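Local coordinates for protein putative alpha-galactosidase (PDB 4NZJ) that probably hydrolyses terminal, non-reducing alpha-D-galactose residues from alpha-D-galactosides, as a member of glycosyl hydrolase family 27, at residues Thr115-Leu118 / Val119-Ala123; Gln157-Lys160 / Thr161-Pro164; Ala171-Leu174 / His175-Phe179; Lys207-Ala210 / Ser211-Val214. One frame throughout, in Å; residues are numbered along the deposited sequence.

All four contacts are local and lie in the TIM beta/alpha barrel of the catalytic domain, in chain order 1 to 4. Interaction 1 starts helix 116-128, interaction 2 lies in the loop before helix 166-176, and interactions 3 and 4 end helices 166-176 and 202-212, each with a Schellman motif leading to the next barrel strand. Lys162 O of interaction 2 probably accepts from Glu116 N; Leu120 packs on Tyr173 of interaction 3; Ile158 meets Trp212 of interaction 4; and Ala171 lies against Trp212 and Gly213. Centres of these touching pairs are 12 to 15 Å apart; those of pairs 1-4 and 2-3, which do not touch, about 19 Å. Residues at successive helix ends thus pack together.

Interaction 1 of 4, residues Thr115-Leu118 / Val119-Ala123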
loop_
_atom_site.group_PDB
_atom_site.type_symbol
_atom_site.label_atom_id
_atom_site.label_comp_id
_atom_site.label_asym_id
_atom_site.label_seq_id
_atom_site.Cartn_x
_atom_site.Cartn_y
_atom_site.Cartn_z
ATOM N N THR A 115 11.118 18.904 2.894
ATOM C CA THR A 115 11.015 19.800 4.044
ATOM C C THR A 115 9.673 19.585 4.720
ATOM O O THR A 115 8.779 18.957 4.153
ATOM C CB THR A 115 11.081 21.275 3.629
ATOM O OG1 THR A 115 9.923 21.597 2.847
ATOM C CG2 THR A 115 12.354 21.574 2.821
ATOM N N GLU A 116 9.528 20.139 5.917
ATOM C CA GLU A 116 8.256 20.105 6.637
ATOM C C GLU A 116 7.138 20.636 5.755
ATOM O O GLU A 116 6.097 19.988 5.608
ATOM C CB GLU A 116 8.353 20.960 7.905
ATOM C CG GLU A 116 7.034 21.156 8.650
ATOM C CD GLU A 116 7.040 22.383 9.539
ATOM O OE1 GLU A 116 7.502 22.292 10.692
ATOM O OE2 GLU A 116 6.567 23.447 9.092
ATOM N N GLU A 117 7.365 21.810 5.172
ATOM C CA GLU A 117 6.358 22.470 4.334
ATOM C C GLU A 117 5.875 21.552 3.217
ATOM O O GLU A 117 4.675 21.471 2.944
ATOM C CB GLU A 117 6.915 23.771 3.740
ATOM C CG GLU A 117 6.014 24.449 2.710
ATOM C CD GLU A 117 4.701 24.932 3.297
ATOM O OE1 GLU A 117 4.653 25.165 4.521
ATOM O OE2 GLU A 117 3.721 25.096 2.534
ATOM N N LEU A 118 6.805 20.860 2.575
ATOM C CA LEU A 118 6.463 20.011 1.443
ATOM C C LEU A 118 5.725 18.728 1.849
ATOM O O LEU A 118 4.863 18.250 1.109
ATOM C CB LEU A 118 7.723 19.709 0.619
ATOM C CG LEU A 118 8.325 20.969 -0.015
ATOM C CD1 LEU A 118 9.722 20.699 -0.559
ATOM C CD2 LEU A 118 7.432 21.542 -1.106
ATOM N N VAL A 119 6.040 18.170 3.016
ATOM C CA VAL A 119 5.271 17.042 3.532
ATOM C C VAL A 119 3.822 17.484 3.817
ATOM O O VAL A 119 2.876 16.771 3.482
ATOM C CB VAL A 119 5.879 16.456 4.819
ATOM C CG1 VAL A 119 5.001 15.344 5.375
ATOM C CG2 VAL A 119 7.279 15.919 4.551
ATOM N N LEU A 120 3.667 18.640 4.451
ATOM C CA LEU A 120 2.341 19.153 4.806
ATOM C C LEU A 120 1.512 19.446 3.559
ATOM O O LEU A 120 0.318 19.136 3.517
ATOM C CB LEU A 120 2.449 20.402 5.683
ATOM C CG LEU A 120 2.505 20.181 7.198
ATOM C CD1 LEU A 120 3.369 19.001 7.600
ATOM C CD2 LEU A 120 2.944 21.452 7.907
ATOM N N GLN A 121 2.146 20.023 2.541
ATOM C CA GLN A 121 1.476 20.252 1.255
ATOM C C GLN A 121 1.007 18.941 0.635
ATOM O O GLN A 121 -0.065 18.870 0.039
ATOM C CB GLN A 121 2.412 20.947 0.271
ATOM C CG GLN A 121 2.615 22.424 0.516
ATOM C CD GLN A 121 3.499 23.060 -0.537
ATOM O OE1 GLN A 121 3.685 22.511 -1.626
ATOM N NE2 GLN A 121 4.042 24.227 -0.224
ATOM N N THR A 122 1.832 17.912 0.755
ATOM C CA THR A 122 1.489 16.602 0.238
ATOM C C THR A 122 0.273 16.020 0.967
ATOM O O THR A 122 -0.656 15.536 0.318
ATOM C CB THR A 122 2.701 15.659 0.310
ATOM O OG1 THR A 122 3.721 16.151 -0.568
ATOM C CG2 THR A 122 2.319 14.244 -0.082
ATOM N N ALA A 123 0.277 16.077 2.297
ATOM C CA ALA A 123 -0.882 15.659 3.096
ATOM C C ALA A 123 -2.152 16.421 2.687
ATOM O O ALA A 123 -3.208 15.816 2.482
ATOM C CB ALA A 123 -0.605 15.856 4.581
#
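Thr115 O accepts from Val119 N in the first turn of helix 116-128, an outer helix of the TIM barrel that packs on strand 138-140 and helix 166-176. Thr115 is the N-cap: its OG1 takes the N-H of Leu118 at 3.2 Å, a capping bond for an amide that has no carbonyl one turn earlier in the helix. Regular i to i+4 backbone bonds follow, from Leu120 N to Glu116 O and from Gln121 N to Glu117 O.

A side-chain bond spans the same turn. On the outer surface, in the Glu117 conformer described, Gln121 NE2 donates to Glu117 OE2 at 2.9 Å, with a nearly straight angle of 168°. OE2 accepts through its anti lone pair and lies almost in the amide plane, while the carboxylate plane is turned 73° from it. A bend at chi2 (64°) curls Glu117 over toward the next turn, while the other end of the Gln121 amide, OE1, accepts from Arg365. Glu116, one residue back, is buried and has its main polar partner elsewhere, in a salt bridge with Arg165.

Packing contacts, some of them with oxygen, are thinner. Leu120 CD2 touches Glu116 CG at 4.2 Å, and Leu118 runs alongside Gln121, with Leu118 CD2 3.9 Å from Gln121 OE1. Val119 CG2 rests 3.4 Å from Thr115 O, while the valine side chain packs on Ile139 and Val170.

Leu118 O is gripped twice by one residue, from opposite faces of its carbonyl plane: Thr122 N donates at 3.1 Å and Thr122 OG1 at 2.9 Å.

Interaction 2 of 4, residues Gln157-Lys160 / Thr161-Pro164; sequences QIDK and TKFP
Phe163 N donates to Asp159 O at 2.9 Å, in the plane of the carbonyl, and closes a turn of backbone between the two segments. The Asp159 side chain supplements it with two weaker bonds. With CG anti to the backbone N (chi1 -175°), the carboxylate reaches forward along the chain, and OD1 accepts weakly from Thr161 N at 3.0 Å and, weakly again and at longer range, from Lys162 N at 3.4 Å. One carboxylate oxygen thus weakly spans two successive amides of the turn.

The other oxygen, Asp159 OD2, lies beside the extended Lys162 chain, 3.5 Å from Lys162 CE. The charges do not pair directly: Lys162 NZ remains 4.1 Å from Asp159 OD2 and donates instead to the carbonyl oxygens of Phe144 and Gln112. The attraction between the two groups is therefore probably a longer-range one.

This turn belongs to the long loop that connects strand 138-140 with helix 166-176 in the TIM barrel. Asp159 is joined to Trp145 by a backbone hydrogen bond.

On the outer side Lys160, in the conformer described, folds back through bends at chi2, chi3 and chi4. Its CE comes to 3.1 Å from Phe163 O. Pro164 CA approaches Lys160 O in a C-H...O contact.

The apolar packing lies on the inner side, where Ile158 CG2 meets Phe163 CB at 3.8 Å and the side chains cross at about a right angle. The buried Phe163 ring carries this apolar patch on to Trp145 and Val170, with Asp159 O near the plane of the ring at its edge.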
loop_
_atom_site.group_PDB
_atom_site.type_symbol
_atom_site.label_atom_id
_atom_site.label_comp_id
_atom_site.label_asym_id
_atom_site.label_seq_id
_atom_site.Cartn_x
_atom_site.Cartn_y
_atom_site.Cartn_z
ATOM N N GLN A 157 20.418 12.969 14.418
ATOM C CA GLN A 157 20.165 14.406 14.403
ATOM C C GLN A 157 19.207 14.746 13.281
ATOM O O GLN A 157 19.509 14.511 12.125
ATOM C CB GLN A 157 21.462 15.173 14.197
ATOM C CG GLN A 157 22.507 14.942 15.268
ATOM C CD GLN A 157 23.729 15.804 15.041
ATOM O OE1 GLN A 157 23.782 16.945 15.495
ATOM N NE2 GLN A 157 24.714 15.269 14.328
ATOM N N ILE A 158 18.048 15.291 13.622
ATOM C CA ILE A 158 17.110 15.761 12.606
ATOM C C ILE A 158 17.753 16.941 11.882
ATOM O O ILE A 158 18.365 17.801 12.507
ATOM C CB ILE A 158 15.770 16.205 13.224
ATOM C CG1 ILE A 158 15.048 15.013 13.859
ATOM C CG2 ILE A 158 14.881 16.842 12.162
ATOM C CD1 ILE A 158 14.022 15.409 14.896
ATOM N N ASP A 159 17.632 16.965 10.557
ATOM C CA ASP A 159 18.057 18.129 9.784
ATOM C C ASP A 159 17.037 19.236 10.053
ATOM O O ASP A 159 15.935 19.219 9.488
ATOM C CB ASP A 159 18.119 17.786 8.293
ATOM C CG ASP A 159 18.666 18.917 7.450
ATOM O OD1 ASP A 159 18.562 20.099 7.854
ATOM O OD2 ASP A 159 19.215 18.615 6.367
ATOM N N LYS A 160 17.408 20.184 10.912
ATOM C CA LYS A 160 16.483 21.236 11.349
ATOM C C LYS A 160 16.269 22.315 10.295
ATOM O O LYS A 160 15.376 23.144 10.434
ATOM C CB LYS A 160 16.957 21.867 12.657
ATOM C CG LYS A 160 16.998 20.891 13.823
ATOM C CD LYS A 160 15.656 20.198 14.020
ATOM C CE LYS A 160 14.601 21.150 14.568
ATOM N NZ LYS A 160 15.019 21.798 15.843
ATOM N N THR A 161 17.091 22.324 9.249
ATOM C CA THR A 161 16.836 23.223 8.128
ATOM C C THR A 161 15.593 22.721 7.392
ATOM O O THR A 161 14.714 23.507 7.019
ATOM C CB THR A 161 18.025 23.284 7.150
ATOM O OG1 THR A 161 19.202 23.694 7.854
ATOM C CG2 THR A 161 17.741 24.269 6.026
ATOM N N LYS A 162 15.528 21.410 7.194
ATOM C CA LYS A 162 14.388 20.767 6.545
ATOM C C LYS A 162 13.162 20.696 7.445
ATOM O O LYS A 162 12.034 20.905 6.984
ATOM C CB LYS A 162 14.763 19.350 6.106
ATOM C CG LYS A 162 15.847 19.323 5.047
ATOM C CD LYS A 162 16.177 17.909 4.614
ATOM C CE LYS A 162 17.291 17.938 3.583
ATOM N NZ LYS A 162 17.640 16.578 3.113
ATOM N N PHE A 163 13.393 20.390 8.722
ATOM C CA PHE A 163 12.318 20.182 9.696
ATOM C C PHE A 163 12.547 21.080 10.903
ATOM O O PHE A 163 12.981 20.622 11.956
ATOM C CB PHE A 163 12.244 18.695 10.081
ATOM C CG PHE A 163 11.918 17.807 8.917
ATOM C CD1 PHE A 163 10.613 17.693 8.463
ATOM C CD2 PHE A 163 12.922 17.125 8.238
ATOM C CE1 PHE A 163 10.305 16.901 7.376
ATOM C CE2 PHE A 163 12.618 16.326 7.146
ATOM C CZ PHE A 163 11.308 16.214 6.714
ATOM N N PRO A 164 12.263 22.387 10.746
ATOM C CA PRO A 164 12.621 23.357 11.784
ATOM C C PRO A 164 11.832 23.195 13.082
ATOM O O PRO A 164 12.254 23.702 14.114
ATOM C CB PRO A 164 12.352 24.717 11.126
ATOM C CG PRO A 164 11.482 24.445 9.952
ATOM C CD PRO A 164 11.708 23.025 9.538
HETATM O O HOH W 1 12.792 22.155 16.829
#

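Interaction 3 of 4, residues Ala171-Leu174 / His175-Phe179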
loop_
_atom_site.group_PDB
_atom_site.type_symbol
_atom_site.label_atom_id
_atom_site.label_comp_id
_atom_site.label_asym_id
_atom_site.label_seq_id
_atom_site.Cartn_x
_atom_site.Cartn_y
_atom_site.Cartn_z
ATOM N N ALA A 171 4.337 14.687 12.323
ATOM C CA ALA A 171 3.505 13.563 12.773
ATOM C C ALA A 171 2.159 14.048 13.315
ATOM O O ALA A 171 1.103 13.500 12.979
ATOM C CB ALA A 171 4.233 12.746 13.823
ATOM N N ASP A 172 2.201 15.088 14.139
ATOM C CA ASP A 172 0.985 15.627 14.748
ATOM C C ASP A 172 0.025 16.166 13.687
ATOM O O ASP A 172 -1.182 15.921 13.752
ATOM C CB ASP A 172 1.327 16.732 15.747
ATOM C CG ASP A 172 1.961 16.204 17.033
ATOM O OD1 ASP A 172 1.957 14.985 17.273
ATOM O OD2 ASP A 172 2.455 17.030 17.824
ATOM N N TYR A 173 0.565 16.897 12.715
ATOM C CA TYR A 173 -0.232 17.432 11.614
ATOM C C TYR A 173 -0.915 16.308 10.844
ATOM O O TYR A 173 -2.113 16.388 10.538
ATOM C CB TYR A 173 0.656 18.261 10.676
ATOM C CG TYR A 173 -0.084 19.051 9.628
ATOM C CD1 TYR A 173 -0.470 18.466 8.426
ATOM C CD2 TYR A 173 -0.380 20.397 9.825
ATOM C CE1 TYR A 173 -1.143 19.196 7.456
ATOM C CE2 TYR A 173 -1.051 21.133 8.861
ATOM C CZ TYR A 173 -1.422 20.536 7.679
ATOM O OH TYR A 173 -2.089 21.273 6.729
ATOM N N LEU A 174 -0.146 15.266 10.545
ATOM C CA LEU A 174 -0.664 14.099 9.829
ATOM C C LEU A 174 -1.740 13.377 10.640
ATOM O O LEU A 174 -2.809 13.080 10.123
ATOM C CB LEU A 174 0.471 13.134 9.458
ATOM C CG LEU A 174 1.151 13.370 8.099
ATOM C CD1 LEU A 174 1.431 14.836 7.817
ATOM C CD2 LEU A 174 2.430 12.544 8.001
ATOM N N HIS A 175 -1.463 13.110 11.912
ATOM C CA HIS A 175 -2.402 12.358 12.757
ATOM C C HIS A 175 -3.742 13.069 12.922
ATOM O O HIS A 175 -4.792 12.424 12.933
ATOM C CB HIS A 175 -1.810 12.115 14.143
ATOM C CG HIS A 175 -0.635 11.193 14.147
ATOM N ND1 HIS A 175 0.292 11.188 15.164
ATOM C CD2 HIS A 175 -0.217 10.267 13.251
ATOM C CE1 HIS A 175 1.225 10.289 14.903
ATOM N NE2 HIS A 175 0.941 9.715 13.750
ATOM N N GLU A 176 -3.700 14.393 13.030
ATOM C CA GLU A 176 -4.914 15.207 13.127
ATOM C C GLU A 176 -5.814 15.016 11.910
ATOM O O GLU A 176 -7.015 15.266 11.977
ATOM C CB GLU A 176 -4.556 16.691 13.268
ATOM C CG GLU A 176 -4.033 17.084 14.639
ATOM C CD GLU A 176 -3.299 18.414 14.629
ATOM O OE1 GLU A 176 -3.460 19.185 13.655
ATOM O OE2 GLU A 176 -2.557 18.689 15.596
ATOM N N ARG A 177 -5.221 14.584 10.799
ATOM C CA ARG A 177 -5.919 14.388 9.535
ATOM C C ARG A 177 -6.062 12.909 9.147
ATOM O O ARG A 177 -6.511 12.582 8.041
ATOM C CB ARG A 177 -5.187 15.175 8.446
ATOM C CG ARG A 177 -5.350 16.674 8.628
ATOM C CD ARG A 177 -4.253 17.481 7.962
ATOM N NE ARG A 177 -4.462 18.907 8.199
ATOM C CZ ARG A 177 -4.185 19.544 9.335
ATOM N NH1 ARG A 177 -3.639 18.912 10.370
ATOM N NH2 ARG A 177 -4.438 20.842 9.434
ATOM N N GLY A 178 -5.702 12.019 10.063
ATOM C CA GLY A 178 -5.883 10.590 9.858
ATOM C C GLY A 178 -4.783 9.911 9.063
ATOM O O GLY A 178 -4.919 8.751 8.679
ATOM N N PHE A 179 -3.682 10.618 8.822
ATOM C CA PHE A 179 -2.541 10.032 8.135
ATOM C C PHE A 179 -1.563 9.427 9.127
ATOM O O PHE A 179 -1.513 9.817 10.294
ATOM C CB PHE A 179 -1.799 11.081 7.302
ATOM C CG PHE A 179 -2.585 11.608 6.127
ATOM C CD1 PHE A 179 -2.871 10.798 5.043
ATOM C CD2 PHE A 179 -3.013 12.927 6.101
ATOM C CE1 PHE A 179 -3.588 11.285 3.961
ATOM C CE2 PHE A 179 -3.723 13.419 5.021
ATOM C CZ PHE A 179 -4.007 12.596 3.948
HETATM O O HOH W 2 -0.183 13.072 17.237
#
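A Schellman motif ends helix 166-176, with Phe179 N reaching back to Leu174 O and Gly178 N to His175 O. Gly178, at positive phi (83°), is its C-prime residue. Leu174 O holds two donors, Phe179 N and Arg177 N, both at 2.9 Å and approaching from opposite faces of the carbonyl plane. Where the chain turns away, Phe179 CB packs on Leu174 CB at 3.7 Å.

On the flank toward helix 116-128 the Arg177 guanidinium lies flat on the Tyr173 ring. Their planes differ by only 5°, and Arg177 CZ sits 3.5 Å from the ring centroid, a cation-pi stack. An arginine chain extended from CG to NE, with a turn at chi4 (77°), lays the group over the ring. NH1 also donates to Tyr173 O at 3.0 Å, and stack and bond together restrict the rotation of the guanidinium. In the Glu176 conformer described, NH1 adds a weak bond, part of a salt bridge, to Glu176 OE1. The tyrosine is anchored independently, its OH bonded to Asp124.

This helix is the middle element of a beta-alpha-beta unit of the TIM barrel, between strands 138-140 and 180-186. Leu174 reaches Ile139 and Leu181, and Phe179 reaches Ile139, so the turn's apolar side faces the strands.

On the other flank Ala171 O faces one side of the His175 ring, 3.1 Å from its plane and offset toward the rim. That oxygen is already taken by His175 N at 2.8 Å. At the ring edge a water links ND1 to Asp172 OD1, donating to the aspartate, while NE2 is hydrogen-bonded to Asp215. The other carboxylate oxygen of Asp172 forms a salt bridge with Lys168.

Interaction 4 of 4, residues Lys207-Ala210 / Ser211-Val214; sequences KDFA and SWGV
Phe209 O receives Val214 N at 3.0 Å in the Schellman motif that ends helix 202-212, just before strand 216-220 of the TIM barrel. The companion bond runs from Gly213 N to Ala210 O, with Gly213 at positive phi (89°).

The tight side is apolar. Phe209 CB meets Val214 CB at 3.9 Å, and both side chains press on Ile183 of strand 180-186. Trp212 comes to the edge of the Phe209 ring, Trp212 CZ3 lying in the ring plane and 3.8 Å from Phe209 CD1. The rings meet obliquely, their planes 60° apart. Trp212 also packs on Ile183, and on Ile158 of the loop before helix 166-176.

The solvent side is looser and polar. Lys207 contributes mainly its carbonyl, taken by Ser211 N, while its exposed side chain takes two conformers. The Asp208 carboxylate has its partner outside, in His155.

Asp208 O gathers several contacts. Trp212 N donates to it at 3.0 Å, and it faces one side of the indole, 3.2 Å from the ring plane. The exposed Ser211 has its OG between its own backbone N and carbonyl carbon (chi1 77°), from where Ser211 OG turns back to donate to the same Asp208 O at 2.7 Å.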
loop_
_atom_site.group_PDB
_atom_site.type_symbol
_atom_site.label_atom_id
_atom_site.label_comp_id
_atom_site.label_asym_id
_atom_site.label_seq_id
_atom_site.Cartn_x
_atom_site.Cartn_y
_atom_site.Cartn_z
ATOM N N LYS A 207 13.050 4.193 19.938
ATOM C CA LYS A 207 12.415 4.984 20.993
ATOM C C LYS A 207 12.227 6.428 20.545
ATOM O O LYS A 207 11.204 7.049 20.843
ATOM C CB LYS A 207 13.217 4.922 22.295
ATOM C CG LYS A 207 13.108 3.585 23.009
ATOM C CD LYS A 207 11.678 3.310 23.449
ATOM C CE LYS A 207 11.524 1.920 24.042
ATOM N NZ LYS A 207 12.660 1.569 24.938
ATOM N N ASP A 208 13.204 6.964 19.813
ATOM C CA ASP A 208 13.067 8.317 19.275
ATOM C C ASP A 208 11.931 8.365 18.254
ATOM O O ASP A 208 11.072 9.258 18.314
ATOM C CB ASP A 208 14.373 8.806 18.637
ATOM C CG ASP A 208 15.390 9.295 19.659
ATOM O OD1 ASP A 208 15.050 9.498 20.847
ATOM O OD2 ASP A 208 16.556 9.506 19.262
ATOM N N PHE A 209 11.915 7.407 17.325
ATOM C CA PHE A 209 10.844 7.354 16.330
ATOM C C PHE A 209 9.476 7.335 17.006
ATOM O O PHE A 209 8.570 8.081 16.617
ATOM C CB PHE A 209 10.981 6.136 15.399
ATOM C CG PHE A 209 12.261 6.096 14.607
ATOM C CD1 PHE A 209 12.932 7.261 14.250
ATOM C CD2 PHE A 209 12.793 4.877 14.206
ATOM C CE1 PHE A 209 14.107 7.204 13.517
ATOM C CE2 PHE A 209 13.963 4.819 13.472
ATOM C CZ PHE A 209 14.623 5.984 13.133
ATOM N N ALA A 210 9.327 6.493 18.025
ATOM C CA ALA A 210 8.061 6.389 18.746
ATOM C C ALA A 210 7.707 7.700 19.448
ATOM O O ALA A 210 6.551 8.133 19.414
ATOM C CB ALA A 210 8.100 5.238 19.736
ATOM N N SER A 211 8.696 8.349 20.059
ATOM C CA SER A 211 8.458 9.635 20.728
ATOM C C SER A 211 7.983 10.713 19.747
ATOM O O SER A 211 7.244 11.631 20.134
ATOM C CB SER A 211 9.702 10.104 21.497
ATOM O OG SER A 211 10.683 10.652 20.634
ATOM N N TRP A 212 8.399 10.603 18.487
ATOM C CA TRP A 212 7.988 11.556 17.460
ATOM C C TRP A 212 6.635 11.225 16.841
ATOM O O TRP A 212 6.093 12.030 16.085
ATOM C CB TRP A 212 9.025 11.632 16.347
ATOM C CG TRP A 212 10.385 12.009 16.802
ATOM C CD1 TRP A 212 10.721 12.681 17.942
ATOM C CD2 TRP A 212 11.610 11.749 16.113
ATOM N NE1 TRP A 212 12.082 12.847 18.010
ATOM C CE2 TRP A 212 12.653 12.275 16.901
ATOM C CE3 TRP A 212 11.928 11.106 14.908
ATOM C CZ2 TRP A 212 13.994 12.188 16.519
ATOM C CZ3 TRP A 212 13.259 11.017 14.533
ATOM C CH2 TRP A 212 14.275 11.552 15.335
ATOM N N GLY A 213 6.106 10.039 17.130
ATOM C CA GLY A 213 4.818 9.610 16.592
ATOM C C GLY A 213 4.901 8.889 15.259
ATOM O O GLY A 213 3.924 8.828 14.518
ATOM N N VAL A 214 6.069 8.334 14.950
ATOM C CA VAL A 214 6.263 7.557 13.730
ATOM C C VAL A 214 5.391 6.294 13.749
ATOM O O VAL A 214 5.232 5.649 14.791
ATOM C CB VAL A 214 7.748 7.188 13.564
ATOM C CG1 VAL A 214 7.958 6.126 12.488
ATOM C CG2 VAL A 214 8.561 8.440 13.262
#